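Local coordinates for protein 3-hexulose-6-phosphate synthase (Mycobacterium gastri, PDB 3AJX) that is a TIM-barrel enzyme of the orotidine 5'-phosphate decarboxylase / HUMPS family, here binding a magnesium ion, at residues K2-I7 with I55-M60; G187-A192 with A197-L202. The protein carries 1 engineered substitution. One frame throughout, in Å; residues are numbered along the deposited sequence.

Interaction 1. Residues K2-I7 with I55-M60. With MG (magnesium ion), chain F.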
# COMPACT_ATOMS: atom_id res chain seq x y z
N LYS A 2 22.09 -0.96 -12.94
CA LYS A 2 21.25 0.09 -13.48
C LYS A 2 20.92 1.14 -12.43
O LYS A 2 21.10 0.91 -11.23
CB LYS A 2 19.95 -0.51 -14.01
CG LYS A 2 20.14 -1.54 -15.11
CD LYS A 2 18.81 -2.11 -15.55
CE LYS A 2 18.99 -3.14 -16.65
NZ LYS A 2 17.68 -3.68 -17.11
N LEU A 3 20.45 2.30 -12.89
CA LEU A 3 20.09 3.38 -11.99
C LEU A 3 18.60 3.65 -12.10
O LEU A 3 18.07 3.79 -13.20
CB LEU A 3 20.87 4.66 -12.34
CG LEU A 3 20.54 5.90 -11.49
CD1 LEU A 3 20.91 5.65 -10.03
CD2 LEU A 3 21.32 7.09 -12.04
N GLN A 4 17.94 3.71 -10.95
CA GLN A 4 16.50 3.96 -10.90
C GLN A 4 16.19 5.22 -10.09
O GLN A 4 16.70 5.40 -8.99
CB GLN A 4 15.80 2.75 -10.26
CG GLN A 4 14.35 2.98 -9.81
CD GLN A 4 13.67 1.70 -9.35
OE1 GLN A 4 12.68 1.74 -8.62
NE2 GLN A 4 14.19 0.56 -9.79
N VAL A 5 15.35 6.09 -10.65
CA VAL A 5 14.96 7.30 -9.93
C VAL A 5 13.59 7.07 -9.28
O VAL A 5 12.63 6.69 -9.94
CB VAL A 5 14.88 8.54 -10.86
CG1 VAL A 5 13.94 8.29 -12.03
CG2 VAL A 5 14.41 9.75 -10.06
N ALA A 6 13.53 7.26 -7.97
CA ALA A 6 12.28 7.09 -7.24
C ALA A 6 11.59 8.44 -7.14
O ALA A 6 11.98 9.29 -6.33
CB ALA A 6 12.56 6.53 -5.84
N ILE A 7 10.58 8.65 -7.98
CA ILE A 7 9.84 9.90 -7.98
C ILE A 7 8.76 9.84 -6.90
O ILE A 7 7.61 9.49 -7.17
CB ILE A 7 9.20 10.19 -9.36
CG1 ILE A 7 10.28 10.20 -10.44
CG2 ILE A 7 8.48 11.53 -9.33
CD1 ILE A 7 9.77 10.53 -11.83
N ILE A 55 12.09 2.06 -18.77
CA ILE A 55 11.37 1.09 -17.95
C ILE A 55 10.61 1.87 -16.89
O ILE A 55 11.21 2.61 -16.10
CB ILE A 55 12.34 0.11 -17.26
CG1 ILE A 55 13.03 -0.76 -18.32
CG2 ILE A 55 11.60 -0.75 -16.24
CD1 ILE A 55 14.15 -1.63 -17.78
N VAL A 56 9.29 1.72 -16.88
CA VAL A 56 8.44 2.41 -15.91
C VAL A 56 8.08 1.46 -14.77
O VAL A 56 7.51 0.39 -14.98
CB VAL A 56 7.18 2.97 -16.58
CG1 VAL A 56 6.24 3.55 -15.54
CG2 VAL A 56 7.58 4.06 -17.58
N PHE A 57 8.43 1.88 -13.56
CA PHE A 57 8.25 1.13 -12.32
C PHE A 57 7.11 1.75 -11.49
O PHE A 57 7.21 2.89 -11.06
CB PHE A 57 9.60 1.20 -11.59
CG PHE A 57 9.69 0.43 -10.31
CD1 PHE A 57 10.51 -0.69 -10.23
CD2 PHE A 57 9.09 0.91 -9.15
CE1 PHE A 57 10.75 -1.31 -9.00
CE2 PHE A 57 9.32 0.30 -7.93
CZ PHE A 57 10.16 -0.82 -7.85
N ALA A 58 6.03 1.00 -11.28
CA ALA A 58 4.90 1.49 -10.49
C ALA A 58 5.01 0.90 -9.08
O ALA A 58 4.83 -0.30 -8.90
CB ALA A 58 3.57 1.08 -11.14
N ASP A 59 5.32 1.76 -8.11
CA ASP A 59 5.48 1.32 -6.72
C ASP A 59 4.14 1.18 -6.02
O ASP A 59 3.80 1.94 -5.11
CB ASP A 59 6.36 2.32 -5.96
CG ASP A 59 7.07 1.69 -4.78
OD1 ASP A 59 6.74 0.54 -4.42
OD2 ASP A 59 7.96 2.35 -4.20
N MET A 60 3.37 0.18 -6.44
CA MET A 60 2.05 -0.09 -5.87
C MET A 60 2.11 -0.57 -4.42
O MET A 60 1.22 -0.26 -3.63
CB MET A 60 1.34 -1.15 -6.71
CG MET A 60 1.09 -0.78 -8.16
SD MET A 60 -0.20 0.48 -8.34
CE MET A 60 -1.70 -0.52 -8.30
MG MG F . 9.99 2.63 -3.77
O HOH W 1 9.90 2.18 -1.79
O HOH W 2 11.48 2.66 -4.34
O HOH W 3 9.90 0.49 -3.91
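Gln4 and Phe57 meet inside the barrel, the end of the Gln4 amide lying over one face of the Phe57 ring. The amide and ring planes are 55° apart, so the two groups do not stack flat, and the side chains meet at about a right angle, with Gln4 CD 4.1 Å from Phe57 CD1. Phe57 reaches this place because its CG stands anti to the backbone N (chi1 -177°), and the extended chain of Gln4 comes out from the other strand to meet it. The CA atoms of Gln4 and Phe57 are 8.8 Å apart, too far for the strands to be paired. Toward the start of the strands the extended Lys2 crosses Ile55, NZ lying 4.1 Å from Ile55 CD1. These are the first and third strands of a TIM barrel: strand 28-31 runs between them in the parallel sheet, and the two side-chain contacts bridge it from the inside.

Farther along, toward the C-terminal ends of the strands, Asp59 binds magnesium through one carboxylate oxygen, OD2, at 2.1 Å. Asp59 OD1 stays 3.9 Å from the ion, so the carboxylate is monodentate; waters 1 and 3 are also ligands, and Glu30 belongs to the same metal site. The second oxygen, OD1, is held by a salt bridge to Lys61 and a hydrogen bond from Thr82, which fix the rotation of the carboxylate. Behind it the backbone bends in an inverse gamma turn centred on Asp59, marked by a weak bond from Met60 N to Ala58 O of 2.9 Å. The carbonyl oxygen of Met60 accepts a hydrogen bond from Lys37 of the second subunit.

Interaction 2. Residues G187-A192 with A197-L202. With SO4 (sulfate ion), chain G.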
# COMPACT_ATOMS: atom_id res chain seq x y z
N GLY A 187 15.55 10.84 -2.79
CA GLY A 187 15.86 12.17 -2.29
C GLY A 187 17.12 12.79 -2.87
O GLY A 187 17.21 14.01 -3.02
N ALA A 188 18.11 11.96 -3.17
CA ALA A 188 19.36 12.46 -3.73
C ALA A 188 19.10 13.16 -5.06
O ALA A 188 19.84 14.06 -5.45
CB ALA A 188 20.35 11.30 -3.93
N ILE A 189 18.03 12.75 -5.74
CA ILE A 189 17.69 13.36 -7.02
C ILE A 189 16.60 14.43 -6.91
O ILE A 189 16.86 15.60 -7.22
CB ILE A 189 17.26 12.28 -8.05
CG1 ILE A 189 18.44 11.36 -8.37
CG2 ILE A 189 16.76 12.95 -9.33
CD1 ILE A 189 18.12 10.25 -9.35
N TYR A 190 15.40 14.06 -6.46
CA TYR A 190 14.32 15.05 -6.38
C TYR A 190 14.50 16.12 -5.30
O TYR A 190 13.86 17.17 -5.35
CB TYR A 190 12.94 14.37 -6.24
CG TYR A 190 12.67 13.61 -4.96
CD1 TYR A 190 12.67 12.22 -4.94
CD2 TYR A 190 12.39 14.28 -3.77
CE1 TYR A 190 12.39 11.51 -3.77
CE2 TYR A 190 12.10 13.58 -2.59
CZ TYR A 190 12.10 12.19 -2.60
OH TYR A 190 11.83 11.50 -1.44
N GLY A 191 15.37 15.86 -4.33
CA GLY A 191 15.59 16.82 -3.26
C GLY A 191 16.74 17.78 -3.54
O GLY A 191 17.03 18.66 -2.73
N ALA A 192 17.37 17.64 -4.70
CA ALA A 192 18.50 18.49 -5.07
C ALA A 192 18.09 19.76 -5.81
O ALA A 192 17.05 19.80 -6.47
CB ALA A 192 19.48 17.69 -5.92
N ALA A 197 21.81 17.21 -12.71
CA ALA A 197 23.22 16.99 -12.39
C ALA A 197 23.38 15.89 -11.35
O ALA A 197 24.34 15.12 -11.40
CB ALA A 197 23.86 18.29 -11.90
N ALA A 198 22.44 15.82 -10.41
CA ALA A 198 22.50 14.80 -9.37
C ALA A 198 22.38 13.41 -9.99
O ALA A 198 23.10 12.48 -9.61
CB ALA A 198 21.38 15.02 -8.35
N ALA A 199 21.46 13.27 -10.94
CA ALA A 199 21.24 12.00 -11.61
C ALA A 199 22.48 11.64 -12.43
O ALA A 199 22.92 10.49 -12.42
CB ALA A 199 20.01 12.06 -12.51
N LYS A 200 23.03 12.63 -13.12
CA LYS A 200 24.22 12.42 -13.95
C LYS A 200 25.40 11.95 -13.10
O LYS A 200 26.12 11.02 -13.47
CB LYS A 200 24.59 13.71 -14.68
CG LYS A 200 25.73 13.53 -15.68
CD LYS A 200 26.09 14.84 -16.39
CE LYS A 200 27.15 14.59 -17.46
NZ LYS A 200 27.56 15.83 -18.17
N GLU A 201 25.59 12.59 -11.95
CA GLU A 201 26.68 12.24 -11.06
C GLU A 201 26.50 10.85 -10.44
O GLU A 201 27.48 10.13 -10.23
CB GLU A 201 26.81 13.32 -9.98
CG GLU A 201 27.22 14.67 -10.56
CD GLU A 201 26.92 15.84 -9.65
OE1 GLU A 201 25.74 16.04 -9.31
OE2 GLU A 201 27.87 16.56 -9.27
N LEU A 202 25.26 10.48 -10.15
CA LEU A 202 25.00 9.15 -9.60
C LEU A 202 25.37 8.11 -10.66
O LEU A 202 26.00 7.09 -10.36
CB LEU A 202 23.52 9.02 -9.21
CG LEU A 202 23.15 9.64 -7.86
CD1 LEU A 202 21.65 9.85 -7.79
CD2 LEU A 202 23.64 8.74 -6.73
S SO4 G . 15.43 7.24 -1.33
O1 SO4 G . 15.10 8.59 -0.83
O2 SO4 G . 15.38 6.26 -0.22
O3 SO4 G . 16.80 7.25 -1.90
O4 SO4 G . 14.47 6.85 -2.37
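Next to an anion site at the C-terminal end of the barrel, the short helix 187-190 packs through Ala188 and Ile189 on the last helix, 195-204. Alanines let the two backbones come close: the CA atoms of Ile189 and Ala198 are 5.5 Å apart. Ala198 CB sits 3.4 Å from Ala188 O and also touches Ala192 CB. At the other end of the contact Leu202 CD1 reaches 3.6 Å from Ile189 CG1, with Ala188 CB beside it. With Ile189 CG1 anti to the carbonyl carbon (chi1 -65°) and the chain extended beyond it, Ile189 CD1 comes to 4.1 Å from Ala199 CB.

The single turn of helix 187-190 follows strand 182-185, the eighth of the barrel, after one residue, Gly186, and its N-terminal amide faces a sulfate: Gly187 N donates to sulfate O1 at 3.0 Å in a nearly straight bond (178°). Gly186 N, Gly166 N and Gln140 NE2 bind the same ion. This arrangement is consistent with the phosphate-binding site of TIM barrels, where amides of the loop and short helix that follow the seventh and eighth strands, at their C-terminal ends, hold the anion. Beneath the contact, Ile189 rests on Val22.

From the N terminus, strand 2-7 comes first, and interaction 1 closes a loop of 47 residues, including strand 28-31, when strand 55-62 takes its place two strands along in the barrel wall. The chain then builds the remaining strands and helices before interaction 2 opens and closes over a gap of only four residues near the C terminus; the two contacts are therefore in series and neither encloses nor crosses the other. They meet through strand 2-7: its inward side chains serve interaction 1, while Leu3 and Val5 point outward onto Leu202 and Ile189 of interaction 2. The first strand thus joins the barrel interior to the closing helices.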